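Beta-hexosaminidase Amuc_2018 (Akkermansia muciniphila, PDB 6JEB) hydrolyses terminal N-acetylhexosamine residues, releasing N-acetylglucosamine from N-glycans and chitobiose, and also cleaves beta-linked N-acetylgalactosamine. Local coordinates at residues L124-T129 with Q168-L173; E172-C177 with I182-E187; L95-D98 with F103-A106; Q132-P137 with A237-E242; R58-A63 with K120-H125. All blocks are in the same frame, centred on the assembly; numbering follows the deposited sequence. Where two conformers were deposited one is given.

Contact 1: L124-T129 with Q168-L173; sequences LHLHLT and QELKEL
Leu126 and Leu173 reach toward each other, tip to tip, and join a strand of the TIM barrel to helix 167-178, which leads on to the next barrel strand. Strand 123-127 is the second of the eight parallel strands, and the helix covers its outer side. The two short segments run nearly antiparallel, at 158°, as expected of a strand and the helix that brings the chain back, and their axes come no nearer than 12.7 Å. Leucines from both sides fill that distance.

Leu126 can be followed outward. Its CB leaves the strand toward the helix, and at chi1 -53° CG lies anti to the carbonyl carbon, beside the backbone N. The chain then forks into two methyls, both of which meet the same end of Leu173. CD1 makes the closer approach: it comes to 3.8 Å from Leu173 CD2 and also lies 4.4 Å from Leu170 CD2, so it is offered to residues on successive turns of the helix. CD2 stands a little further off, 4.2 Å from Leu173 CD2. Val97 and Val184, on the strands flanking this one, touch the same leucine.

The neighbouring residues show the alternation of a barrel strand. His125 and His127 turn to the opposite side, where both hydrogen-bond to Glu187, and the ring of His127 meets Trp400 of the substrate site edge-to-face. Leu124 faces outward again, packing against helix 106-118 while its CD2 methyl lies 4.4 Å from Leu173 CD1, so that both methyls of Leu173 are in use.

Contact 2: E172-C177 with I182-E187; sequences ELVAYC and IDVIPE
Two torsions bring Cys177 and Val184 together. In Cys177, SG stands anti to the carbonyl carbon (chi1 -74°). In Val184, chi1 of -178° sets CG1 anti to the backbone N and places CG2 beside that N, where it touches both CB and SG of Cys177, 3.7 Å from each. Ile182 comes at the same cysteine from the turn before the strand, its CB 3.9 Å from Cys177 CB and its CG2 alongside CB and SG. Two branched side chains thus pack on one small one, and helix and strand segments come within 4.8 Å at Cys177 CA and Ile182 CA.

The backbone closes the turn as well. Ile182 N gives a hydrogen bond of 2.9 Å to Cys177 O; it is fairly straight at 159°, but the donor stands above the carbonyl plane instead of on a lone pair. A water is hydrogen-bonded to Val174 O and to Ile182 O, at 2.8 Å from each, and so adds a second, water-mediated link beside the direct bond. Val174 adds its CG2, 4.3 Å from Val184 CB.

With strand 123-127, helix 167-178 and strand 183-187 form a beta-alpha-beta crossover of the TIM barrel. Leu124 and Leu126 of the neighbouring strand back the contact, Val113 and Met116 of helix 106-118 press on Cys177 and Ile182, and Phe247 covers Val174 and Val184.

Contact 3: L95-D98 with F103-A106; sequences LMVD and FIPA
At the mouth of the TIM barrel, where its first strand runs out into the loop leading to helix 106-118, Val97 meets Ile104. The loop folds back so that Ile104 packs on the last residue of the strand. Its chain is extended, with CG1 anti to the carbonyl carbon (chi1 -49°) and CD1 carried on outward by chi2 of 168°, and this single methyl does all the touching.

CD1 sits over the CB-H side of the valine, 3.6 Å from Val97 CB, with the methyls falling away on the far side (Val97 CG2 at 4.0 Å); the two side chains cross obliquely. With chi1 of Val97 at -67°, CG2 takes the crowded position between backbone N and carbonyl carbon, and the CB hydrogen is the side left toward the incoming methyl. Leu126 and Phe112 also touch Val97, and Leu109 touches Ile104, so the pair belongs to the layer between strands and helices.

Asp98 turns its CB away from the loop. Its carboxylate forms a salt bridge with Arg101, a substrate-binding residue carried by the same loop, and accepts a hydrogen bond from the backbone of Ala401, also in the substrate site. The apolar pair and the polar site are thus one residue apart: the Ile104 CD1 methyl lies just 4.3 Å from Asp98 N.

Contact 4: Q132-P137 with A237-E242; sequences QGWRLP and ASVFNE
Val239 and Leu136 bury the most surface here, and they pin the long loop after the second TIM-barrel strand against helix 230-246. Leu136, with CG anti to its backbone N (chi1 177°), stretches toward the helix and lays CD2 at 3.9 Å from Val239 CG1. The valine's other methyl is used as well: CG2 stands at the edge of the Trp134 indole, near the ring plane, 4.5 Å from Trp134 CZ2. One valine thus serves, with its two branches, a leucine and a tryptophan two residues apart in the loop.

Glu242, one helical turn further on, supplies the polar half. A water donates to both Glu242 OE1 and Pro137 O, at 2.8 Å each, and bridges helix and loop. The same OE1 also makes a salt bridge with Lys167, at the start of helix 167-178, so the carboxylate draws a third element into the junction. Toward the charge relay, the side chain of Trp134 is about 8 Å from that of Asp130 and about 9 Å from that of His193.

The loop fixes its own tryptophan: Trp134 NE1 donates to Leu136 O over 2.8 Å, with the oxygen in the ring plane; the donor lies in the carbonyl plane on a lone pair, though the bond is bent to 139°.

Contact 5: R58-A63 with K120-H125; sequences RIYGLA and KFNRLH
Tyr60 OH is gripped from several sides, and Asn122 ND2 is its weakest partner: their hydrogen bond is weak, 3.4 Å long and bent to 131°. Stronger bonds join the hydroxyl to Glu56, one turn back on the same helix, and to Arg93. Asn122 has its main partners elsewhere too, ND2 on Pro91 O and OD1 on the backbone N of Arg93, which hold its amide at 56° to the tyrosine ring.

The larger part of the contact is made by Lys120. It has positive phi and is the C-prime residue of the Schellman motif that ends helix 106-118, and from there its side chain runs out beside Tyr60. CG lies 4.1 Å from Tyr60 CD1, in an oblique approach to the ring, and 4.2 Å from Ala63 CB. CD and CE follow the tyrosine back toward its root, with CE 3.8 Å from Tyr60 CB and 3.3 Å from Tyr60 O. A bend at the last torsion (chi4 77°) then carries NZ to the hydroxyl of Thr64, while Trp426 offers a cation-pi partner. A leucine in its place would probably leave the Thr64 hydroxyl and the Trp426 ring without their mate and open a gap beside Tyr60 CB.

Helix 55-73 belongs to the family's domain 2, while Lys120 and Asn122 lie in the turn between helix 106-118 and strand 123-127 of the catalytic barrel, so this is a domain interface. The Tyr60 hydroxyl is shared by Glu56, Arg93 and, weakly, Asn122, and the lysine amine is satisfied by Thr64 beside Trp426: the interface is apolar along the lysine chain and polar at the side-chain tips.

How the contacts relate
From the N terminus, contact 5 opens first and closes a loop from the domain 2 helix to the turn before the second barrel strand; contact 3, at the end of the first strand, is nested inside it. Contact 1 begins on the stretch where contact 5 ends and closes onto helix 167-178. Before it closes, contact 4 has opened, so these two cross, and contact 4 shuts only at helix 230-246. Contact 2 is nested within that long loop and shares Glu172 and Leu173 with contact 1. Contacts 1 and 2 tie strands 123-127 and 183-187 to helix 167-178, contact 3 strand 92-97 to its loop, contact 4 a loop to helix 230-246, contact 5 barrel to domain 2.

Contact 1: L124-T129 with Q168-L173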
# COMPACT_ATOMS: atom_id res chain seq x y z
N LEU A 124 -3.35 -4.73 -0.40
CA LEU A 124 -2.93 -4.31 0.94
C LEU A 124 -1.49 -4.76 1.11
O LEU A 124 -1.20 -5.96 1.10
CB LEU A 124 -3.80 -4.90 2.04
CG LEU A 124 -3.32 -4.57 3.46
CD1 LEU A 124 -3.44 -3.08 3.75
CD2 LEU A 124 -4.08 -5.38 4.51
N HIS A 125 -0.59 -3.79 1.23
CA HIS A 125 0.84 -4.03 1.35
C HIS A 125 1.22 -3.84 2.82
O HIS A 125 0.86 -2.83 3.43
CB HIS A 125 1.51 -3.03 0.39
CG HIS A 125 2.98 -2.79 0.58
ND1 HIS A 125 3.61 -1.75 -0.07
CD2 HIS A 125 3.93 -3.41 1.32
CE1 HIS A 125 4.89 -1.74 0.27
NE2 HIS A 125 5.10 -2.73 1.12
N LEU A 126 1.88 -4.85 3.40
CA LEU A 126 2.29 -4.83 4.81
C LEU A 126 3.78 -4.53 4.90
O LEU A 126 4.61 -5.37 4.53
CB LEU A 126 2.01 -6.17 5.48
CG LEU A 126 0.60 -6.73 5.37
CD1 LEU A 126 0.52 -8.11 6.04
CD2 LEU A 126 -0.42 -5.77 5.98
N HIS A 127 4.12 -3.36 5.42
CA HIS A 127 5.52 -3.01 5.67
C HIS A 127 5.86 -3.63 7.03
O HIS A 127 5.67 -3.03 8.08
CB HIS A 127 5.72 -1.50 5.67
CG HIS A 127 7.15 -1.09 5.67
ND1 HIS A 127 7.93 -1.09 4.53
CD2 HIS A 127 7.95 -0.66 6.67
CE1 HIS A 127 9.15 -0.68 4.83
NE2 HIS A 127 9.19 -0.41 6.13
N LEU A 128 6.32 -4.89 6.99
CA LEU A 128 6.43 -5.70 8.20
C LEU A 128 7.72 -5.48 8.97
O LEU A 128 7.80 -5.88 10.14
CB LEU A 128 6.34 -7.19 7.82
CG LEU A 128 4.96 -7.67 7.36
CD1 LEU A 128 5.07 -8.99 6.61
CD2 LEU A 128 4.00 -7.82 8.54
N THR A 129 8.75 -4.91 8.33
CA THR A 129 10.08 -4.84 8.92
C THR A 129 10.69 -3.47 8.67
O THR A 129 10.54 -2.90 7.58
CB THR A 129 11.02 -5.93 8.34
OG1 THR A 129 11.38 -5.60 7.00
CG2 THR A 129 10.35 -7.30 8.35
N GLN A 168 -1.13 -17.57 12.56
CA GLN A 168 -2.58 -17.71 12.46
C GLN A 168 -3.26 -16.36 12.21
O GLN A 168 -4.21 -16.28 11.42
CB GLN A 168 -3.10 -18.36 13.74
CG GLN A 168 -4.54 -18.82 13.68
CD GLN A 168 -4.91 -19.69 14.87
OE1 GLN A 168 -4.65 -20.89 14.89
NE2 GLN A 168 -5.49 -19.07 15.89
N GLU A 169 -2.78 -15.29 12.85
CA GLU A 169 -3.33 -13.97 12.57
C GLU A 169 -3.09 -13.55 11.12
O GLU A 169 -3.96 -12.94 10.49
CB GLU A 169 -2.74 -12.92 13.51
CG GLU A 169 -3.32 -12.93 14.91
CD GLU A 169 -2.60 -11.94 15.81
OE1 GLU A 169 -1.38 -11.74 15.62
OE2 GLU A 169 -3.26 -11.36 16.71
N LEU A 170 -1.90 -13.82 10.59
CA LEU A 170 -1.63 -13.42 9.21
C LEU A 170 -2.47 -14.23 8.23
O LEU A 170 -2.95 -13.68 7.22
CB LEU A 170 -0.13 -13.50 8.91
CG LEU A 170 0.70 -12.49 9.71
CD1 LEU A 170 2.19 -12.74 9.50
CD2 LEU A 170 0.35 -11.05 9.34
N LYS A 171 -2.67 -15.52 8.50
CA LYS A 171 -3.54 -16.32 7.64
C LYS A 171 -4.99 -15.85 7.75
O LYS A 171 -5.72 -15.86 6.75
CB LYS A 171 -3.40 -17.81 7.94
CG LYS A 171 -2.03 -18.37 7.55
CD LYS A 171 -1.94 -19.88 7.71
CE LYS A 171 -0.63 -20.39 7.11
NZ LYS A 171 -0.52 -21.89 7.06
N GLU A 172 -5.42 -15.43 8.94
CA GLU A 172 -6.74 -14.83 9.08
C GLU A 172 -6.85 -13.57 8.22
O GLU A 172 -7.84 -13.39 7.49
CB GLU A 172 -7.02 -14.49 10.55
CG GLU A 172 -8.38 -13.82 10.72
CD GLU A 172 -8.56 -13.11 12.05
OE1 GLU A 172 -7.55 -12.67 12.65
OE2 GLU A 172 -9.72 -13.00 12.50
N LEU A 173 -5.84 -12.70 8.29
CA LEU A 173 -5.86 -11.47 7.51
C LEU A 173 -5.95 -11.76 6.02
O LEU A 173 -6.70 -11.10 5.29
CB LEU A 173 -4.60 -10.65 7.81
CG LEU A 173 -4.44 -9.36 7.01
CD1 LEU A 173 -5.53 -8.35 7.35
CD2 LEU A 173 -3.04 -8.76 7.26

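Contact 2: E172-C177 with I182-E187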
# COMPACT_ATOMS: atom_id res chain seq x y z
N GLU A 172 -5.42 -15.43 8.94
CA GLU A 172 -6.74 -14.83 9.08
C GLU A 172 -6.85 -13.57 8.22
O GLU A 172 -7.84 -13.39 7.49
CB GLU A 172 -7.02 -14.49 10.55
CG GLU A 172 -8.38 -13.82 10.72
CD GLU A 172 -8.56 -13.11 12.05
OE1 GLU A 172 -7.55 -12.67 12.65
OE2 GLU A 172 -9.72 -13.00 12.50
N LEU A 173 -5.84 -12.70 8.29
CA LEU A 173 -5.86 -11.47 7.51
C LEU A 173 -5.95 -11.76 6.02
O LEU A 173 -6.70 -11.10 5.29
CB LEU A 173 -4.60 -10.65 7.81
CG LEU A 173 -4.44 -9.36 7.01
CD1 LEU A 173 -5.53 -8.35 7.35
CD2 LEU A 173 -3.04 -8.76 7.26
N VAL A 174 -5.19 -12.75 5.54
CA VAL A 174 -5.22 -13.11 4.12
C VAL A 174 -6.63 -13.52 3.71
O VAL A 174 -7.14 -13.09 2.66
CB VAL A 174 -4.18 -14.20 3.82
CG1 VAL A 174 -4.49 -14.90 2.50
CG2 VAL A 174 -2.78 -13.61 3.82
N ALA A 175 -7.28 -14.36 4.51
CA ALA A 175 -8.63 -14.82 4.17
C ALA A 175 -9.63 -13.68 4.27
O ALA A 175 -10.54 -13.55 3.43
CB ALA A 175 -9.04 -15.97 5.08
N TYR A 176 -9.48 -12.83 5.29
CA TYR A 176 -10.35 -11.68 5.46
C TYR A 176 -10.25 -10.75 4.26
O TYR A 176 -11.27 -10.29 3.72
CB TYR A 176 -9.92 -10.95 6.75
CG TYR A 176 -10.89 -9.92 7.23
CD1 TYR A 176 -10.81 -8.60 6.78
CD2 TYR A 176 -11.89 -10.25 8.13
CE1 TYR A 176 -11.70 -7.65 7.22
CE2 TYR A 176 -12.79 -9.30 8.57
CZ TYR A 176 -12.69 -8.00 8.11
OH TYR A 176 -13.60 -7.07 8.55
N CYS A 177 -9.02 -10.49 3.80
CA CYS A 177 -8.82 -9.65 2.63
C CYS A 177 -9.36 -10.30 1.37
O CYS A 177 -9.99 -9.62 0.55
CB CYS A 177 -7.33 -9.33 2.48
SG CYS A 177 -6.77 -8.12 3.69
N ILE A 182 -9.16 -8.28 -1.89
CA ILE A 182 -7.87 -7.64 -1.64
C ILE A 182 -6.80 -8.71 -1.54
O ILE A 182 -6.93 -9.66 -0.75
CB ILE A 182 -7.94 -6.78 -0.37
CG1 ILE A 182 -8.89 -5.59 -0.61
CG2 ILE A 182 -6.55 -6.29 0.04
CD1 ILE A 182 -9.43 -4.96 0.67
N ASP A 183 -5.74 -8.58 -2.35
CA ASP A 183 -4.55 -9.41 -2.24
C ASP A 183 -3.58 -8.75 -1.26
O ASP A 183 -3.44 -7.53 -1.24
CB ASP A 183 -3.81 -9.52 -3.58
CG ASP A 183 -4.56 -10.35 -4.61
OD1 ASP A 183 -5.60 -10.98 -4.28
OD2 ASP A 183 -4.10 -10.37 -5.77
N VAL A 184 -2.89 -9.57 -0.47
CA VAL A 184 -1.98 -9.06 0.56
C VAL A 184 -0.54 -9.24 0.09
O VAL A 184 -0.14 -10.33 -0.33
CB VAL A 184 -2.22 -9.75 1.91
CG1 VAL A 184 -1.28 -9.17 2.97
CG2 VAL A 184 -3.67 -9.57 2.34
N ILE A 185 0.23 -8.16 0.19
CA ILE A 185 1.61 -8.12 -0.30
C ILE A 185 2.53 -7.89 0.89
O ILE A 185 2.58 -6.77 1.41
CB ILE A 185 1.79 -6.97 -1.30
CG1 ILE A 185 0.67 -6.94 -2.36
CG2 ILE A 185 3.19 -7.02 -1.91
CD1 ILE A 185 0.57 -8.21 -3.18
N PRO A 186 3.29 -8.89 1.34
CA PRO A 186 4.24 -8.66 2.44
C PRO A 186 5.51 -7.99 1.93
O PRO A 186 5.98 -8.26 0.82
CB PRO A 186 4.55 -10.08 2.93
CG PRO A 186 4.46 -10.91 1.63
CD PRO A 186 3.30 -10.28 0.85
N GLU A 187 6.08 -7.10 2.76
CA GLU A 187 7.37 -6.49 2.46
C GLU A 187 8.38 -6.88 3.53
O GLU A 187 8.15 -6.65 4.72
CB GLU A 187 7.31 -4.96 2.35
CG GLU A 187 8.67 -4.34 2.03
CD GLU A 187 8.66 -2.83 2.04
OE1 GLU A 187 7.56 -2.22 2.10
OE2 GLU A 187 9.75 -2.23 2.00
O HOH W 1 -5.87 -12.04 0.37

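Contact 3: L95-D98 with F103-A106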
# COMPACT_ATOMS: atom_id res chain seq x y z
N LEU A 95 -3.06 0.31 -0.82
CA LEU A 95 -2.60 1.04 0.36
C LEU A 95 -1.55 0.20 1.06
O LEU A 95 -1.60 -1.03 1.03
CB LEU A 95 -3.75 1.30 1.36
CG LEU A 95 -4.90 2.19 0.87
CD1 LEU A 95 -5.99 2.28 1.92
CD2 LEU A 95 -4.39 3.58 0.48
N MET A 96 -0.58 0.88 1.67
CA MET A 96 0.43 0.21 2.48
C MET A 96 0.27 0.65 3.93
O MET A 96 0.19 1.85 4.21
CB MET A 96 1.85 0.54 2.02
CG MET A 96 2.94 -0.21 2.80
SD MET A 96 4.49 0.69 2.85
CE MET A 96 4.10 1.84 4.18
N VAL A 97 0.23 -0.32 4.84
CA VAL A 97 0.30 -0.04 6.27
C VAL A 97 1.69 -0.38 6.77
O VAL A 97 2.44 -1.15 6.16
CB VAL A 97 -0.80 -0.77 7.08
CG1 VAL A 97 -2.17 -0.22 6.73
CG2 VAL A 97 -0.73 -2.28 6.88
N ASP A 98 2.05 0.21 7.92
CA ASP A 98 3.41 0.19 8.45
C ASP A 98 3.39 -0.31 9.89
O ASP A 98 3.68 0.44 10.83
CB ASP A 98 4.01 1.59 8.35
CG ASP A 98 5.46 1.66 8.80
OD1 ASP A 98 6.10 0.61 9.07
OD2 ASP A 98 5.97 2.80 8.86
N PHE A 103 2.82 -1.20 15.69
CA PHE A 103 2.07 -2.43 15.49
C PHE A 103 0.58 -2.12 15.35
O PHE A 103 0.04 -1.27 16.07
CB PHE A 103 2.30 -3.33 16.70
CG PHE A 103 1.67 -4.68 16.57
CD1 PHE A 103 2.13 -5.60 15.63
CD2 PHE A 103 0.61 -5.04 17.39
CE1 PHE A 103 1.55 -6.85 15.52
CE2 PHE A 103 0.03 -6.29 17.29
CZ PHE A 103 0.50 -7.19 16.35
N ILE A 104 -0.08 -2.81 14.42
CA ILE A 104 -1.51 -2.65 14.20
C ILE A 104 -2.19 -3.94 14.65
O ILE A 104 -2.03 -4.98 13.98
CB ILE A 104 -1.86 -2.33 12.74
CG1 ILE A 104 -0.99 -1.18 12.20
CG2 ILE A 104 -3.35 -2.01 12.62
CD1 ILE A 104 -1.08 -1.03 10.67
N PRO A 105 -2.96 -3.93 15.73
CA PRO A 105 -3.63 -5.15 16.18
C PRO A 105 -4.55 -5.70 15.10
O PRO A 105 -5.07 -4.97 14.26
CB PRO A 105 -4.42 -4.69 17.41
CG PRO A 105 -3.63 -3.50 17.93
CD PRO A 105 -3.14 -2.81 16.68
N ALA A 106 -4.75 -7.02 15.16
CA ALA A 106 -5.59 -7.71 14.18
C ALA A 106 -6.95 -7.06 14.01
O ALA A 106 -7.44 -6.92 12.89
CB ALA A 106 -5.76 -9.18 14.59

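Contact 4: Q132-P137 with A237-E242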
# COMPACT_ATOMS: atom_id res chain seq x y z
N GLN A 132 12.64 0.17 13.41
CA GLN A 132 11.94 0.35 14.68
C GLN A 132 11.20 -0.89 15.13
O GLN A 132 10.60 -0.88 16.22
CB GLN A 132 10.95 1.53 14.57
CG GLN A 132 11.60 2.89 14.34
CD GLN A 132 12.01 3.14 12.89
OE1 GLN A 132 11.68 2.36 11.99
NE2 GLN A 132 12.75 4.23 12.66
N GLY A 133 11.22 -1.96 14.34
CA GLY A 133 10.49 -3.16 14.70
C GLY A 133 10.43 -4.17 13.57
O GLY A 133 10.63 -3.82 12.40
N TRP A 134 10.15 -5.42 13.93
CA TRP A 134 10.05 -6.53 13.00
C TRP A 134 8.82 -7.33 13.44
O TRP A 134 8.76 -7.76 14.59
CB TRP A 134 11.31 -7.41 13.09
CG TRP A 134 11.28 -8.60 12.18
CD1 TRP A 134 10.47 -9.70 12.30
CD2 TRP A 134 12.06 -8.79 10.99
NE1 TRP A 134 10.70 -10.56 11.25
CE2 TRP A 134 11.67 -10.03 10.44
CE3 TRP A 134 13.06 -8.05 10.35
CZ2 TRP A 134 12.24 -10.54 9.26
CZ3 TRP A 134 13.61 -8.55 9.17
CH2 TRP A 134 13.20 -9.79 8.65
N ARG A 135 7.85 -7.52 12.53
CA ARG A 135 6.53 -8.03 12.91
C ARG A 135 6.20 -9.42 12.37
O ARG A 135 5.10 -9.92 12.66
CB ARG A 135 5.43 -7.04 12.49
CG ARG A 135 5.68 -5.60 12.92
CD ARG A 135 5.85 -5.48 14.45
NE ARG A 135 6.15 -4.09 14.78
CZ ARG A 135 6.79 -3.70 15.89
NH1 ARG A 135 7.13 -4.59 16.82
NH2 ARG A 135 7.07 -2.42 16.06
N LEU A 136 7.10 -10.05 11.60
CA LEU A 136 6.82 -11.35 11.00
C LEU A 136 7.51 -12.45 11.80
O LEU A 136 8.75 -12.45 11.86
CB LEU A 136 7.34 -11.38 9.56
CG LEU A 136 7.15 -12.74 8.89
CD1 LEU A 136 5.72 -12.92 8.36
CD2 LEU A 136 8.17 -12.96 7.77
N PRO A 137 6.78 -13.41 12.37
CA PRO A 137 7.46 -14.52 13.04
C PRO A 137 8.07 -15.47 12.02
O PRO A 137 7.50 -15.72 10.96
CB PRO A 137 6.32 -15.20 13.82
CG PRO A 137 5.11 -14.94 12.95
CD PRO A 137 5.31 -13.55 12.39
N ALA A 237 15.88 -17.40 3.04
CA ALA A 237 15.16 -18.57 2.54
C ALA A 237 14.07 -19.00 3.51
O ALA A 237 12.96 -19.33 3.10
CB ALA A 237 16.13 -19.72 2.25
N SER A 238 14.37 -18.97 4.82
CA SER A 238 13.37 -19.31 5.82
C SER A 238 12.24 -18.29 5.84
O SER A 238 11.07 -18.66 5.96
CB SER A 238 14.00 -19.41 7.21
OG SER A 238 15.00 -20.40 7.24
N VAL A 239 12.59 -17.00 5.76
CA VAL A 239 11.57 -15.96 5.70
C VAL A 239 10.65 -16.20 4.51
O VAL A 239 9.42 -16.19 4.63
CB VAL A 239 12.23 -14.57 5.62
CG1 VAL A 239 11.17 -13.50 5.35
CG2 VAL A 239 12.99 -14.27 6.89
N PHE A 240 11.24 -16.42 3.33
CA PHE A 240 10.43 -16.58 2.13
C PHE A 240 9.58 -17.84 2.17
O PHE A 240 8.48 -17.86 1.61
CB PHE A 240 11.32 -16.58 0.88
CG PHE A 240 12.09 -15.29 0.67
CD1 PHE A 240 11.71 -14.11 1.29
CD2 PHE A 240 13.21 -15.28 -0.15
CE1 PHE A 240 12.43 -12.94 1.08
CE2 PHE A 240 13.94 -14.12 -0.36
CZ PHE A 240 13.55 -12.94 0.26
N ASN A 241 10.07 -18.91 2.81
CA ASN A 241 9.25 -20.11 2.98
C ASN A 241 8.01 -19.81 3.82
O ASN A 241 6.91 -20.29 3.50
CB ASN A 241 10.07 -21.25 3.58
CG ASN A 241 11.05 -21.85 2.59
OD1 ASN A 241 10.86 -21.74 1.37
ND2 ASN A 241 12.09 -22.50 3.10
N GLU A 242 8.16 -19.02 4.88
CA GLU A 242 6.99 -18.62 5.66
C GLU A 242 6.03 -17.80 4.81
O GLU A 242 4.81 -17.99 4.88
CB GLU A 242 7.39 -17.81 6.89
CG GLU A 242 8.13 -18.62 7.91
CD GLU A 242 7.36 -19.87 8.29
OE1 GLU A 242 6.23 -19.73 8.81
OE2 GLU A 242 7.89 -20.98 8.07
O HOH W 2 5.55 -17.73 10.60

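Contact 5: R58-A63 with K120-H125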
# COMPACT_ATOMS: atom_id res chain seq x y z
N ARG A 58 -17.83 -8.71 -9.84
CA ARG A 58 -18.98 -8.85 -8.96
C ARG A 58 -18.72 -8.20 -7.60
O ARG A 58 -19.59 -7.51 -7.06
CB ARG A 58 -19.36 -10.32 -8.81
CG ARG A 58 -20.58 -10.54 -7.94
CD ARG A 58 -21.09 -11.98 -8.03
NE ARG A 58 -22.24 -12.16 -7.15
CZ ARG A 58 -22.14 -12.46 -5.86
NH1 ARG A 58 -20.93 -12.66 -5.32
NH2 ARG A 58 -23.23 -12.57 -5.12
N ILE A 59 -17.53 -8.42 -7.03
CA ILE A 59 -17.18 -7.76 -5.78
C ILE A 59 -17.30 -6.25 -5.93
O ILE A 59 -17.87 -5.56 -5.07
CB ILE A 59 -15.77 -8.18 -5.32
CG1 ILE A 59 -15.78 -9.62 -4.82
CG2 ILE A 59 -15.24 -7.23 -4.24
CD1 ILE A 59 -14.40 -10.22 -4.60
N TYR A 60 -16.78 -5.71 -7.04
CA TYR A 60 -16.86 -4.27 -7.26
C TYR A 60 -18.30 -3.81 -7.42
O TYR A 60 -18.68 -2.76 -6.89
CB TYR A 60 -16.02 -3.85 -8.46
CG TYR A 60 -14.55 -4.20 -8.34
CD1 TYR A 60 -13.90 -4.20 -7.10
CD2 TYR A 60 -13.81 -4.56 -9.47
CE1 TYR A 60 -12.57 -4.54 -6.99
CE2 TYR A 60 -12.47 -4.89 -9.36
CZ TYR A 60 -11.86 -4.89 -8.13
OH TYR A 60 -10.52 -5.23 -8.04
N GLY A 61 -19.11 -4.56 -8.17
CA GLY A 61 -20.51 -4.17 -8.33
C GLY A 61 -21.25 -4.15 -7.02
O GLY A 61 -22.06 -3.25 -6.76
N LEU A 62 -20.98 -5.14 -6.16
CA LEU A 62 -21.59 -5.15 -4.83
C LEU A 62 -21.09 -3.99 -3.97
O LEU A 62 -21.84 -3.48 -3.14
CB LEU A 62 -21.36 -6.50 -4.16
CG LEU A 62 -22.07 -7.69 -4.81
CD1 LEU A 62 -21.59 -9.02 -4.22
CD2 LEU A 62 -23.59 -7.55 -4.67
N ALA A 63 -19.83 -3.57 -4.16
CA ALA A 63 -19.33 -2.40 -3.45
C ALA A 63 -20.06 -1.13 -3.88
O ALA A 63 -20.38 -0.27 -3.04
CB ALA A 63 -17.82 -2.26 -3.66
N LYS A 120 -12.95 0.21 -3.19
CA LYS A 120 -12.47 -0.66 -4.27
C LYS A 120 -10.94 -0.75 -4.36
O LYS A 120 -10.40 -1.07 -5.42
CB LYS A 120 -13.08 -0.31 -5.64
CG LYS A 120 -14.59 -0.40 -5.69
CD LYS A 120 -15.09 -0.20 -7.12
CE LYS A 120 -16.61 -0.27 -7.23
NZ LYS A 120 -17.26 0.98 -6.75
N PHE A 121 -10.22 -0.50 -3.26
CA PHE A 121 -8.81 -0.90 -3.25
C PHE A 121 -8.73 -2.41 -3.36
O PHE A 121 -9.59 -3.13 -2.86
CB PHE A 121 -8.14 -0.45 -1.96
CG PHE A 121 -7.79 1.02 -1.93
CD1 PHE A 121 -6.61 1.47 -2.50
CD2 PHE A 121 -8.65 1.94 -1.35
CE1 PHE A 121 -6.28 2.81 -2.49
CE2 PHE A 121 -8.33 3.30 -1.34
CZ PHE A 121 -7.14 3.73 -1.91
N ASN A 122 -7.68 -2.91 -4.02
CA ASN A 122 -7.53 -4.36 -4.17
C ASN A 122 -6.16 -4.87 -3.75
O ASN A 122 -5.89 -6.07 -3.92
CB ASN A 122 -7.88 -4.83 -5.60
CG ASN A 122 -6.96 -4.26 -6.65
OD1 ASN A 122 -6.11 -3.42 -6.36
ND2 ASN A 122 -7.12 -4.71 -7.89
N ARG A 123 -5.31 -4.03 -3.18
CA ARG A 123 -3.99 -4.45 -2.72
C ARG A 123 -3.72 -3.87 -1.35
O ARG A 123 -3.84 -2.65 -1.16
CB ARG A 123 -2.89 -3.99 -3.69
CG ARG A 123 -3.04 -4.51 -5.12
CD ARG A 123 -2.75 -6.01 -5.21
NE ARG A 123 -2.82 -6.50 -6.59
CZ ARG A 123 -3.92 -6.98 -7.16
NH1 ARG A 123 -5.06 -7.04 -6.49
NH2 ARG A 123 -3.88 -7.40 -8.42
N LEU A 124 -3.35 -4.73 -0.40
CA LEU A 124 -2.93 -4.31 0.94
C LEU A 124 -1.49 -4.76 1.11
O LEU A 124 -1.20 -5.96 1.10
CB LEU A 124 -3.80 -4.90 2.04
CG LEU A 124 -3.32 -4.57 3.46
CD1 LEU A 124 -3.44 -3.08 3.75
CD2 LEU A 124 -4.08 -5.38 4.51
N HIS A 125 -0.59 -3.79 1.23
CA HIS A 125 0.84 -4.03 1.35
C HIS A 125 1.22 -3.84 2.82
O HIS A 125 0.86 -2.83 3.43
CB HIS A 125 1.51 -3.03 0.39
CG HIS A 125 2.98 -2.79 0.58
ND1 HIS A 125 3.61 -1.75 -0.07
CD2 HIS A 125 3.93 -3.41 1.32
CE1 HIS A 125 4.89 -1.74 0.27
NE2 HIS A 125 5.10 -2.73 1.12